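Side-chain contacts in 1-carboxybiuret hydrolase subunit AtzE (Pseudomonas sp., PDB 6C62), which hydrolyses 1-carboxybiuret to urea-1,3-dicarboxylate and ammonia, a step in the bacterial degradation of atrazine: residues 203-208 / 345-350; 300-305 / 400-405. All blocks are in the same frame, centred on the assembly; numbering follows the deposited sequence.

Contact 1. Residues 203-208 / 345-350; sequences VHSIDH and RAQRFR
Q347 is the first residue of 345-350 to meet the loop 203-208. Its chain bends at chi2 (-69°) and carries the amide to S205, where Q347 NE2 gives a weak hydrogen bond to S205 OG at 3.3 Å. Each partner is also held from outside the pair: S205 OG bonds to E308 and Q347 NE2 to the hydroxyl of Y343. One turn further on, R350 makes the firmer link. With CG anti to the backbone N (chi1 -165°) and the chain extended as far as NE, it presents its guanidinium end-on, and both terminal nitrogens grip a single acceptor, S205 O. R350 NH1 lies 2.8 Å from S205 O in the straighter bond (157° at the hydrogen), and R350 NH2 3.2 Å from it in a more bent one. Both approach from one face of the carbonyl, whose oxygen lies in the guanidinium plane. R350 NH2 also runs against I206 CG1 at 3.9 Å and donates to F406 O, while an aromatic side chain of another protein forms a cation-pi contact with R350. The buried loop, which leads into strand 208-213 of the central mixed sheet of this amidase fold, is thereby joined to helix 340-360, with helices 294-312 and 402-407 packed beside the junction.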
loop_
_atom_site.group_PDB
_atom_site.type_symbol
_atom_site.label_atom_id
_atom_site.label_comp_id
_atom_site.label_asym_id
_atom_site.label_seq_id
_atom_site.Cartn_x
_atom_site.Cartn_y
_atom_site.Cartn_z
ATOM N N VAL A 203 12.795 -4.766 1.161
ATOM C CA VAL A 203 11.610 -3.943 1.548
ATOM C C VAL A 203 10.866 -3.627 0.258
ATOM O O VAL A 203 11.283 -2.789 -0.533
ATOM C CB VAL A 203 12.050 -2.655 2.256
ATOM C CG1 VAL A 203 10.861 -1.801 2.719
ATOM C CG2 VAL A 203 13.007 -2.959 3.392
ATOM N N HIS A 204 9.753 -4.289 0.032
ATOM C CA HIS A 204 8.976 -4.069 -1.184
ATOM C C HIS A 204 8.613 -2.572 -1.378
ATOM O O HIS A 204 8.622 -2.045 -2.500
ATOM C CB HIS A 204 7.672 -4.905 -1.112
ATOM C CG HIS A 204 7.877 -6.377 -1.104
ATOM N ND1 HIS A 204 7.119 -7.235 -0.318
ATOM C CD2 HIS A 204 8.697 -7.156 -1.859
ATOM C CE1 HIS A 204 7.499 -8.483 -0.594
ATOM N NE2 HIS A 204 8.463 -8.455 -1.512
ATOM N N SER A 205 8.304 -1.897 -0.281
ATOM C CA SER A 205 7.897 -0.489 -0.341
ATOM C C SER A 205 9.053 0.509 -0.634
ATOM O O SER A 205 8.797 1.710 -0.864
ATOM C CB SER A 205 7.245 -0.066 1.001
ATOM O OG SER A 205 5.949 -0.616 1.237
ATOM N N ILE A 206 10.323 0.076 -0.541
ATOM C CA ILE A 206 11.437 1.030 -0.655
ATOM C C ILE A 206 12.620 0.603 -1.507
ATOM O O ILE A 206 13.428 1.451 -1.890
ATOM C CB ILE A 206 11.940 1.477 0.765
ATOM C CG1 ILE A 206 10.793 1.775 1.763
ATOM C CG2 ILE A 206 12.775 2.735 0.667
ATOM C CD1 ILE A 206 11.293 2.071 3.165
ATOM N N ASP A 207 12.771 -0.675 -1.863
ATOM C CA ASP A 207 13.961 -1.116 -2.627
ATOM C C ASP A 207 14.094 -0.437 -3.962
ATOM O O ASP A 207 13.118 -0.386 -4.716
ATOM C CB ASP A 207 13.966 -2.632 -2.948
ATOM C CG ASP A 207 14.037 -3.537 -1.731
ATOM O OD1 ASP A 207 14.480 -3.113 -0.663
ATOM O OD2 ASP A 207 13.605 -4.746 -1.920
ATOM N N HIS A 208 15.304 0.018 -4.283
ATOM C CA HIS A 208 15.678 0.541 -5.596
ATOM C C HIS A 208 16.892 -0.264 -6.118
ATOM O O HIS A 208 17.712 -0.740 -5.328
ATOM C CB HIS A 208 16.231 1.964 -5.502
ATOM C CG HIS A 208 15.333 3.000 -4.920
ATOM N ND1 HIS A 208 15.053 3.103 -3.572
ATOM C CD2 HIS A 208 14.842 4.124 -5.491
ATOM C CE1 HIS A 208 14.336 4.203 -3.360
ATOM N NE2 HIS A 208 14.203 4.846 -4.510
ATOM N N ARG A 345 1.175 4.249 10.828
ATOM C CA ARG A 345 1.503 5.650 10.944
ATOM C C ARG A 345 2.595 6.107 9.990
ATOM O O ARG A 345 2.484 7.178 9.359
ATOM C CB ARG A 345 1.863 6.011 12.383
ATOM C CG ARG A 345 1.954 7.525 12.475
ATOM C CD ARG A 345 2.113 8.027 13.881
ATOM N NE ARG A 345 0.804 8.379 14.341
ATOM C CZ ARG A 345 0.211 9.566 14.316
ATOM N NH1 ARG A 345 0.805 10.711 14.063
ATOM N NH2 ARG A 345 -1.028 9.574 14.721
ATOM N N ALA A 346 3.636 5.278 9.819
ATOM C CA ALA A 346 4.666 5.542 8.839
ATOM C C ALA A 346 4.189 5.580 7.416
ATOM O O ALA A 346 4.601 6.457 6.628
ATOM C CB ALA A 346 5.822 4.543 9.019
ATOM N N GLN A 347 3.304 4.653 7.056
ATOM C CA GLN A 347 2.689 4.675 5.722
ATOM C C GLN A 347 1.760 5.922 5.483
ATOM O O GLN A 347 1.685 6.442 4.372
ATOM C CB GLN A 347 1.931 3.390 5.462
ATOM C CG GLN A 347 2.798 2.140 5.232
ATOM C CD GLN A 347 3.567 2.163 3.915
ATOM O OE1 GLN A 347 3.488 3.137 3.164
ATOM N NE2 GLN A 347 4.374 1.072 3.645
ATOM N N ARG A 348 1.108 6.388 6.532
ATOM C CA ARG A 348 0.247 7.580 6.423
ATOM C C ARG A 348 1.105 8.834 6.364
ATOM O O ARG A 348 0.849 9.738 5.564
ATOM C CB ARG A 348 -0.755 7.632 7.576
ATOM C CG ARG A 348 -1.798 6.574 7.475
ATOM C CD ARG A 348 -2.702 6.365 8.666
ATOM N NE ARG A 348 -3.527 7.540 8.894
ATOM C CZ ARG A 348 -3.958 7.955 10.088
ATOM N NH1 ARG A 348 -3.759 7.279 11.186
ATOM N NH2 ARG A 348 -4.689 9.039 10.168
ATOM N N PHE A 349 2.164 8.867 7.175
ATOM C CA PHE A 349 3.147 9.932 7.105
ATOM C C PHE A 349 3.780 10.001 5.730
ATOM O O PHE A 349 4.060 11.079 5.219
ATOM C CB PHE A 349 4.198 9.802 8.202
ATOM C CG PHE A 349 5.378 10.712 8.012
ATOM C CD1 PHE A 349 5.250 12.058 8.295
ATOM C CD2 PHE A 349 6.548 10.253 7.509
ATOM C CE1 PHE A 349 6.292 12.966 8.070
ATOM C CE2 PHE A 349 7.614 11.145 7.291
ATOM C CZ PHE A 349 7.480 12.496 7.602
ATOM N N ARG A 350 4.031 8.856 5.113
ATOM C CA ARG A 350 4.713 8.854 3.830
ATOM C C ARG A 350 3.934 9.651 2.744
ATOM O O ARG A 350 4.551 10.224 1.861
ATOM C CB ARG A 350 4.980 7.412 3.349
ATOM C CG ARG A 350 5.994 7.367 2.221
ATOM C CD ARG A 350 6.280 5.982 1.747
ATOM N NE ARG A 350 7.525 5.883 1.014
ATOM C CZ ARG A 350 7.953 4.762 0.464
ATOM N NH1 ARG A 350 7.230 3.631 0.500
ATOM N NH2 ARG A 350 9.119 4.775 -0.163
#

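Contact 2. Residues 300-305 / 400-405; sequences AAFVIT and LTQPVS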
loop_
_atom_site.group_PDB
_atom_site.type_symbol
_atom_site.label_atom_id
_atom_site.label_comp_id
_atom_site.label_asym_id
_atom_site.label_seq_id
_atom_site.Cartn_x
_atom_site.Cartn_y
_atom_site.Cartn_z
ATOM N N ALA A 300 10.425 7.013 9.725
ATOM C CA ALA A 300 9.416 6.267 9.018
ATOM C C ALA A 300 10.016 5.212 8.094
ATOM O O ALA A 300 9.511 4.077 8.067
ATOM C CB ALA A 300 8.552 7.203 8.212
ATOM N N ALA A 301 11.099 5.561 7.370
ATOM C CA ALA A 301 11.800 4.597 6.562
ATOM C C ALA A 301 12.309 3.414 7.406
ATOM O O ALA A 301 12.216 2.251 7.021
ATOM C CB ALA A 301 12.932 5.208 5.834
ATOM N N PHE A 302 12.816 3.745 8.580
ATOM C CA PHE A 302 13.409 2.775 9.478
ATOM C C PHE A 302 12.370 1.806 9.959
ATOM O O PHE A 302 12.586 0.577 9.961
ATOM C CB PHE A 302 14.093 3.496 10.643
ATOM C CG PHE A 302 15.012 2.639 11.442
ATOM C CD1 PHE A 302 14.518 1.771 12.341
ATOM C CD2 PHE A 302 16.373 2.733 11.304
ATOM C CE1 PHE A 302 15.336 0.934 13.084
ATOM C CE2 PHE A 302 17.232 1.947 12.085
ATOM C CZ PHE A 302 16.698 1.040 12.976
ATOM N N VAL A 303 11.215 2.329 10.356
ATOM C CA VAL A 303 10.088 1.534 10.819
ATOM C C VAL A 303 9.569 0.588 9.765
ATOM O O VAL A 303 9.393 -0.594 10.050
ATOM C CB VAL A 303 8.975 2.474 11.415
ATOM C CG1 VAL A 303 7.678 1.727 11.605
ATOM C CG2 VAL A 303 9.418 3.025 12.769
ATOM N N ILE A 304 9.327 1.078 8.585
ATOM C CA ILE A 304 8.809 0.267 7.479
ATOM C C ILE A 304 9.813 -0.807 7.062
ATOM O O ILE A 304 9.465 -1.899 6.794
ATOM C CB ILE A 304 8.444 1.191 6.304
ATOM C CG1 ILE A 304 7.142 1.917 6.682
ATOM C CG2 ILE A 304 8.243 0.458 4.984
ATOM C CD1 ILE A 304 6.823 3.139 5.824
ATOM N N THR A 305 11.072 -0.442 7.038
ATOM C CA THR A 305 12.162 -1.340 6.648
ATOM C C THR A 305 12.212 -2.533 7.588
ATOM O O THR A 305 12.273 -3.662 7.135
ATOM C CB THR A 305 13.509 -0.596 6.644
ATOM O OG1 THR A 305 13.519 0.322 5.521
ATOM C CG2 THR A 305 14.657 -1.552 6.554
ATOM N N LEU A 400 22.295 10.118 6.422
ATOM C CA LEU A 400 22.105 11.119 5.387
ATOM C C LEU A 400 21.405 10.585 4.114
ATOM O O LEU A 400 20.844 11.356 3.338
ATOM C CB LEU A 400 23.435 11.706 4.992
ATOM C CG LEU A 400 24.204 12.321 6.181
ATOM C CD1 LEU A 400 25.624 12.730 5.795
ATOM C CD2 LEU A 400 23.423 13.503 6.738
ATOM N N THR A 401 21.433 9.277 3.919
ATOM C CA THR A 401 20.834 8.648 2.738
ATOM C C THR A 401 19.351 8.315 2.961
ATOM O O THR A 401 18.522 8.431 2.041
ATOM C CB THR A 401 21.591 7.364 2.335
ATOM O OG1 THR A 401 21.810 6.531 3.476
ATOM C CG2 THR A 401 22.895 7.703 1.773
ATOM N N GLN A 402 19.038 7.869 4.164
ATOM C CA GLN A 402 17.749 7.281 4.483
ATOM C C GLN A 402 16.523 8.200 4.264
ATOM O O GLN A 402 15.526 7.745 3.741
ATOM C CB GLN A 402 17.781 6.672 5.903
ATOM C CG GLN A 402 16.598 5.760 6.199
ATOM C CD GLN A 402 16.852 4.720 7.279
ATOM O OE1 GLN A 402 17.757 4.885 8.086
ATOM N NE2 GLN A 402 16.137 3.593 7.240
ATOM N N PRO A 403 16.621 9.490 4.586
ATOM C CA PRO A 403 15.445 10.382 4.313
ATOM C C PRO A 403 15.141 10.538 2.815
ATOM O O PRO A 403 13.991 10.726 2.439
ATOM C CB PRO A 403 15.903 11.741 4.877
ATOM C CG PRO A 403 17.037 11.429 5.855
ATOM C CD PRO A 403 17.702 10.208 5.288
ATOM N N VAL A 404 16.142 10.432 1.972
ATOM C CA VAL A 404 16.005 10.753 0.549
ATOM C C VAL A 404 15.407 9.605 -0.279
ATOM O O VAL A 404 14.483 9.808 -1.092
ATOM C CB VAL A 404 17.386 11.161 -0.037
ATOM C CG1 VAL A 404 17.252 11.479 -1.514
ATOM C CG2 VAL A 404 17.985 12.334 0.761
ATOM N N SER A 405 15.875 8.391 -0.049
ATOM C CA SER A 405 15.280 7.216 -0.667
ATOM C C SER A 405 13.819 6.964 -0.237
ATOM O O SER A 405 13.071 6.363 -0.964
ATOM C CB SER A 405 16.172 5.978 -0.428
ATOM O OG SER A 405 16.669 6.022 0.862
#
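Q402 carries the 400-405 side of this contact, reaching across to A301 and F302 on helix 294-312. Its CG stands anti to the backbone N (chi1 -167°) and the chain stays extended beyond it, which lays the aliphatic part along A301 and brings the amide beside F302. CG of Q402 packs on A301 CB at 3.7 Å, and Q402 NE2 lies 3.6 Å from both N and CA of F302. The F302 ring meets the amide oxygen at its edge, with OE1 of Q402 4.1 Å from F302 CD2 and the two planes 43° apart. In the amidase fold of this chain, the contact packs the long helix 294-312 against the short helix 402-407, with the Q402 side chain about 9 Å from that of S174, the probable acyl-ester nucleophile. Outside the pair, Q402 OE1 receives a weak hydrogen bond from R298 NE. With an alanine in place of Q402, CG and the amide would be gone, which would probably open a gap beside A301 and cost R298 its weakly bonded acceptor. One turn beyond A301, T305 swings OG1 back (chi1 -71°) to donate to A301 O at 2.8 Å, from the carbonyl face opposite to T305 N; N172 ND2 also bonds to this hydroxyl.

Followed from the N terminus, the four segments come in the order 203-208, 300-305 on helix 294-312, 345-350 on helix 340-360, and 400-405. Contact 1 closes a loop of 136 residues when helix 340-360 returns to the 203-208 segment; contact 2 closes one of 94 residues, opening within the first and ending after it, so the two cross. Their centres are 8 Å apart, and they touch directly: I206 CD1 packs on T305 OG1 at 3.7 Å and A346 CB on I304 CD1 at 3.6 Å. Together they join the entry to strand 208-213 with helices 294-312, 340-360 and 402-407.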